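Local coordinates for protein paenibacillus xanthan lyase (Paenibacillus, PDB 6F2P) that probably removes the terminal mannose of xanthan side chains by beta-elimination, as a calcium-binding family 8 polysaccharide lyase, at residues P1-Y13 with I180-A192. Numbering follows the deposited sequence.
Sequences PRADEFDTLREKY and ISGILNKDSARVA
Lys186 NZ makes a 2.7 Å salt bridge to Asp7 OD1, on the syn side but 34° out of the carboxylate plane. Arg10 grips this oxygen end-on, NH2 at 2.9 Å along its anti lone pair and NH1 at 3.1 Å from above the plane: three bonds in all. Lys186 NZ also donates to Ala3 O, the helix 4-18 N-cap, at 3.3 Å, standing above the carbonyl plane and not on a lone pair. Water 1 links Arg10 NH2 to Ile183 O.

Lys186, with positive phi, is C' of a Schellman motif ending helix 168-184 (Asp187 N to Gly182 O 2.9 Å; Lys186 N to Ile183 O weak). Its CA lies 3.6 Å from the Phe6 centroid, 3° off the normal, a CH-pi contact; CG is anti to the carbonyl carbon (chi1 -57°), and the extended chain carries NZ to Asp7. With an alanine here, Asp7 OD1 is likely to keep only Arg10, and Phe6 CB and CD2 to lose the packing of CG. Phe6 is a knob among Gly182, Ile183, Ser188 and Val191. Ile180 CG2 lies 3.8 Å from Tyr13 CE2; Tyr13 OH bonds Asp136. A shared carboxylate, probably offsetting both cations, thus joins the N-terminal helix to a helix-ending turn.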
loop_
_atom_site.group_PDB
_atom_site.type_symbol
_atom_site.label_atom_id
_atom_site.label_comp_id
_atom_site.label_asym_id
_atom_site.label_seq_id
_atom_site.Cartn_x
_atom_site.Cartn_y
_atom_site.Cartn_z
ATOM N N PRO A 1 35.665 33.797 4.304
ATOM C CA PRO A 1 36.067 32.935 5.425
ATOM C C PRO A 1 36.408 33.721 6.707
ATOM O O PRO A 1 37.228 34.646 6.657
ATOM C CB PRO A 1 37.297 32.204 4.875
ATOM C CG PRO A 1 37.054 32.144 3.387
ATOM C CD PRO A 1 36.345 33.436 3.045
ATOM N N ARG A 2 35.780 33.333 7.826
ATOM C CA ARG A 2 35.812 34.035 9.137
ATOM C C ARG A 2 35.067 35.382 9.169
ATOM O O ARG A 2 34.716 35.894 10.239
ATOM C CB ARG A 2 37.229 34.176 9.724
ATOM C CG ARG A 2 37.245 34.549 11.219
ATOM C CD ARG A 2 36.378 33.587 12.041
ATOM N NE ARG A 2 36.466 33.825 13.483
ATOM C CZ ARG A 2 35.421 34.062 14.276
ATOM N NH1 ARG A 2 34.193 34.096 13.775
ATOM N NH2 ARG A 2 35.603 34.266 15.577
ATOM N N ALA A 3 34.835 35.945 7.991
ATOM C CA ALA A 3 33.989 37.113 7.847
ATOM C C ALA A 3 33.241 36.963 6.543
ATOM O O ALA A 3 32.019 36.824 6.539
ATOM C CB ALA A 3 34.817 38.402 7.863
ATOM N N ASP A 4 33.980 36.942 5.438
ATOM C CA ASP A 4 33.354 37.127 4.138
ATOM C C ASP A 4 32.519 35.960 3.617
ATOM O O ASP A 4 31.563 36.189 2.883
ATOM C CB ASP A 4 34.349 37.652 3.097
ATOM C CG ASP A 4 34.486 39.165 3.147
ATOM O OD1 ASP A 4 33.663 39.862 2.510
ATOM O OD2 ASP A 4 35.403 39.661 3.839
ATOM N N GLU A 5 32.832 34.724 3.996
ATOM C CA GLU A 5 31.969 33.634 3.548
ATOM C C GLU A 5 30.643 33.702 4.289
ATOM O O GLU A 5 29.572 33.483 3.716
ATOM C CB GLU A 5 32.606 32.255 3.707
ATOM C CG GLU A 5 31.742 31.157 3.086
ATOM C CD GLU A 5 32.437 29.813 2.980
ATOM O OE1 GLU A 5 33.644 29.720 3.300
ATOM O OE2 GLU A 5 31.764 28.841 2.568
ATOM N N PHE A 6 30.728 34.020 5.572
ATOM C CA PHE A 6 29.542 34.297 6.363
ATOM C C PHE A 6 28.781 35.501 5.814
ATOM O O PHE A 6 27.564 35.446 5.665
ATOM C CB PHE A 6 29.940 34.541 7.804
ATOM C CG PHE A 6 30.617 33.367 8.444
ATOM C CD1 PHE A 6 29.934 32.182 8.640
ATOM C CD2 PHE A 6 31.930 33.452 8.863
ATOM C CE1 PHE A 6 30.552 31.103 9.244
ATOM C CE2 PHE A 6 32.553 32.376 9.466
ATOM C CZ PHE A 6 31.863 31.200 9.658
ATOM N N ASP A 7 29.502 36.576 5.498
ATOM C CA ASP A 7 28.885 37.765 4.920
ATOM C C ASP A 7 28.111 37.415 3.661
ATOM O O ASP A 7 27.025 37.940 3.426
ATOM C CB ASP A 7 29.928 38.849 4.599
ATOM C CG ASP A 7 30.622 39.390 5.845
ATOM O OD1 ASP A 7 29.959 39.525 6.900
ATOM O OD2 ASP A 7 31.841 39.665 5.773
ATOM N N THR A 8 28.666 36.513 2.862
ATOM C CA THR A 8 28.055 36.143 1.592
ATOM C C THR A 8 26.758 35.381 1.807
ATOM O O THR A 8 25.747 35.651 1.147
ATOM C CB THR A 8 29.007 35.287 0.748
ATOM O OG1 THR A 8 30.152 36.065 0.400
ATOM C CG2 THR A 8 28.325 34.856 -0.520
ATOM N N LEU A 9 26.800 34.431 2.738
ATOM C CA LEU A 9 25.631 33.634 3.076
ATOM C C LEU A 9 24.557 34.522 3.686
ATOM O O LEU A 9 23.401 34.478 3.263
ATOM C CB LEU A 9 25.996 32.504 4.039
ATOM C CG LEU A 9 26.877 31.394 3.471
ATOM C CD1 LEU A 9 27.148 30.331 4.528
ATOM C CD2 LEU A 9 26.220 30.787 2.246
ATOM N N ARG A 10 24.950 35.340 4.663
ATOM C CA ARG A 10 24.023 36.251 5.331
ATOM C C ARG A 10 23.294 37.141 4.326
ATOM O O ARG A 10 22.096 37.393 4.463
ATOM C CB ARG A 10 24.736 37.107 6.382
ATOM C CG ARG A 10 23.777 37.963 7.212
ATOM C CD ARG A 10 24.490 39.014 8.069
ATOM N NE ARG A 10 25.265 39.941 7.246
ATOM C CZ ARG A 10 26.597 39.976 7.208
ATOM N NH1 ARG A 10 27.215 40.841 6.418
ATOM N NH2 ARG A 10 27.309 39.150 7.962
ATOM N N GLU A 11 24.009 37.585 3.298
ATOM C CA GLU A 11 23.413 38.455 2.291
ATOM C C GLU A 11 22.457 37.680 1.414
ATOM O O GLU A 11 21.420 38.197 0.985
ATOM C CB GLU A 11 24.494 39.119 1.449
ATOM C CG GLU A 11 25.247 40.201 2.201
ATOM C CD GLU A 11 26.535 40.609 1.518
ATOM O OE1 GLU A 11 26.835 40.080 0.425
ATOM O OE2 GLU A 11 27.250 41.462 2.080
ATOM N N LYS A 12 22.813 36.429 1.150
ATOM C CA LYS A 12 21.953 35.535 0.391
ATOM C C LYS A 12 20.641 35.306 1.147
ATOM O O LYS A 12 19.562 35.335 0.557
ATOM C CB LYS A 12 22.670 34.217 0.169
ATOM C CG LYS A 12 22.055 33.337 -0.885
ATOM C CD LYS A 12 22.634 31.955 -0.735
ATOM C CE LYS A 12 22.399 31.104 -1.956
ATOM N NZ LYS A 12 23.376 29.973 -1.931
ATOM N N TYR A 13 20.746 35.108 2.460
ATOM C CA TYR A 13 19.588 34.823 3.309
ATOM C C TYR A 13 18.686 36.030 3.416
ATOM O O TYR A 13 17.464 35.919 3.296
ATOM C CB TYR A 13 20.033 34.416 4.717
ATOM C CG TYR A 13 18.907 33.885 5.577
ATOM C CD1 TYR A 13 18.189 32.768 5.183
ATOM C CD2 TYR A 13 18.573 34.484 6.786
ATOM C CE1 TYR A 13 17.160 32.264 5.954
ATOM C CE2 TYR A 13 17.543 33.984 7.572
ATOM C CZ TYR A 13 16.835 32.871 7.145
ATOM O OH TYR A 13 15.803 32.348 7.900
ATOM N N ILE A 180 21.276 29.074 11.060
ATOM C CA ILE A 180 21.203 30.504 10.793
ATOM C C ILE A 180 21.923 31.297 11.881
ATOM O O ILE A 180 22.629 32.259 11.583
ATOM C CB ILE A 180 19.768 31.005 10.589
ATOM C CG1 ILE A 180 19.088 30.222 9.459
ATOM C CG2 ILE A 180 19.765 32.510 10.276
ATOM C CD1 ILE A 180 19.964 29.995 8.269
ATOM N N SER A 181 21.782 30.880 13.137
ATOM C CA SER A 181 22.532 31.550 14.186
ATOM C C SER A 181 24.041 31.419 13.931
ATOM O O SER A 181 24.784 32.390 14.076
ATOM C CB SER A 181 22.122 31.078 15.591
ATOM O OG SER A 181 22.185 29.668 15.742
ATOM N N GLY A 182 24.482 30.240 13.501
ATOM C CA GLY A 182 25.878 30.037 13.157
ATOM C C GLY A 182 26.370 31.032 12.119
ATOM O O GLY A 182 27.430 31.627 12.277
ATOM N N ILE A 183 25.600 31.208 11.053
ATOM C CA ILE A 183 25.950 32.147 9.998
ATOM C C ILE A 183 26.029 33.581 10.525
ATOM O O ILE A 183 26.982 34.315 10.243
ATOM C CB ILE A 183 24.917 32.083 8.876
ATOM C CG1 ILE A 183 25.022 30.738 8.154
ATOM C CG2 ILE A 183 25.101 33.239 7.910
ATOM C CD1 ILE A 183 24.129 30.607 6.944
ATOM N N LEU A 184 25.017 33.971 11.296
ATOM C CA LEU A 184 24.968 35.302 11.870
ATOM C C LEU A 184 26.090 35.522 12.879
ATOM O O LEU A 184 26.647 36.621 12.963
ATOM C CB LEU A 184 23.614 35.548 12.536
ATOM C CG LEU A 184 22.413 35.551 11.596
ATOM C CD1 LEU A 184 21.144 35.767 12.392
ATOM C CD2 LEU A 184 22.568 36.604 10.508
ATOM N N ASN A 185 26.421 34.476 13.637
ATOM C CA ASN A 185 27.444 34.587 14.670
ATOM C C ASN A 185 28.836 34.201 14.179
ATOM O O ASN A 185 29.785 34.126 14.964
ATOM C CB ASN A 185 27.085 33.742 15.887
ATOM C CG ASN A 185 27.848 34.162 17.123
ATOM O OD1 ASN A 185 28.084 35.350 17.333
ATOM N ND2 ASN A 185 28.268 33.189 17.929
ATOM N N LYS A 186 28.946 33.956 12.875
ATOM C CA LYS A 186 30.219 33.596 12.243
ATOM C C LYS A 186 30.915 32.428 12.955
ATOM O O LYS A 186 32.085 32.503 13.320
ATOM C CB LYS A 186 31.124 34.832 12.120
ATOM C CG LYS A 186 30.454 35.950 11.329
ATOM C CD LYS A 186 31.413 36.979 10.746
ATOM C CE LYS A 186 30.648 37.928 9.825
ATOM N NZ LYS A 186 31.486 38.866 9.021
ATOM N N ASP A 187 30.166 31.348 13.140
ATOM C CA ASP A 187 30.607 30.201 13.914
ATOM C C ASP A 187 30.521 28.948 13.024
ATOM O O ASP A 187 29.494 28.263 13.000
ATOM C CB ASP A 187 29.685 30.070 15.125
ATOM C CG ASP A 187 30.108 28.973 16.085
ATOM O OD1 ASP A 187 30.974 28.142 15.724
ATOM O OD2 ASP A 187 29.548 28.931 17.209
ATOM N N SER A 188 31.591 28.657 12.286
ATOM C CA SER A 188 31.611 27.517 11.354
ATOM C C SER A 188 31.133 26.203 11.970
ATOM O O SER A 188 30.332 25.486 11.370
ATOM C CB SER A 188 33.007 27.318 10.754
ATOM O OG SER A 188 33.976 27.125 11.770
ATOM N N ALA A 189 31.613 25.896 13.170
ATOM C CA ALA A 189 31.205 24.675 13.855
ATOM C C ALA A 189 29.686 24.616 14.033
ATOM O O ALA A 189 29.062 23.566 13.846
ATOM C CB ALA A 189 31.905 24.566 15.198
ATOM N N ARG A 190 29.102 25.758 14.377
ATOM C CA ARG A 190 27.672 25.851 14.623
ATOM C C ARG A 190 26.894 25.662 13.320
ATOM O O ARG A 190 25.876 24.963 13.301
ATOM C CB ARG A 190 27.339 27.188 15.306
ATOM C CG ARG A 190 25.869 27.492 15.482
ATOM C CD ARG A 190 25.359 27.181 16.871
ATOM N NE ARG A 190 24.048 27.796 17.081
ATOM C CZ ARG A 190 23.184 27.435 18.026
ATOM N NH1 ARG A 190 23.478 26.448 18.866
ATOM N NH2 ARG A 190 22.019 28.065 18.125
ATOM N N VAL A 191 27.377 26.254 12.229
ATOM C CA VAL A 191 26.736 26.056 10.928
ATOM C C VAL A 191 26.818 24.592 10.491
ATOM O O VAL A 191 25.865 24.030 9.936
ATOM C CB VAL A 191 27.376 26.913 9.829
ATOM C CG1 VAL A 191 26.594 26.775 8.534
ATOM C CG2 VAL A 191 27.436 28.368 10.254
ATOM N N ALA A 192 27.961 23.971 10.743
ATOM C CA ALA A 192 28.146 22.592 10.329
ATOM C C ALA A 192 27.185 21.697 11.101
ATOM O O ALA A 192 26.630 20.739 10.546
ATOM C CB ALA A 192 29.588 22.157 10.530
HETATM O O HOH W 1 27.251 37.015 9.634
#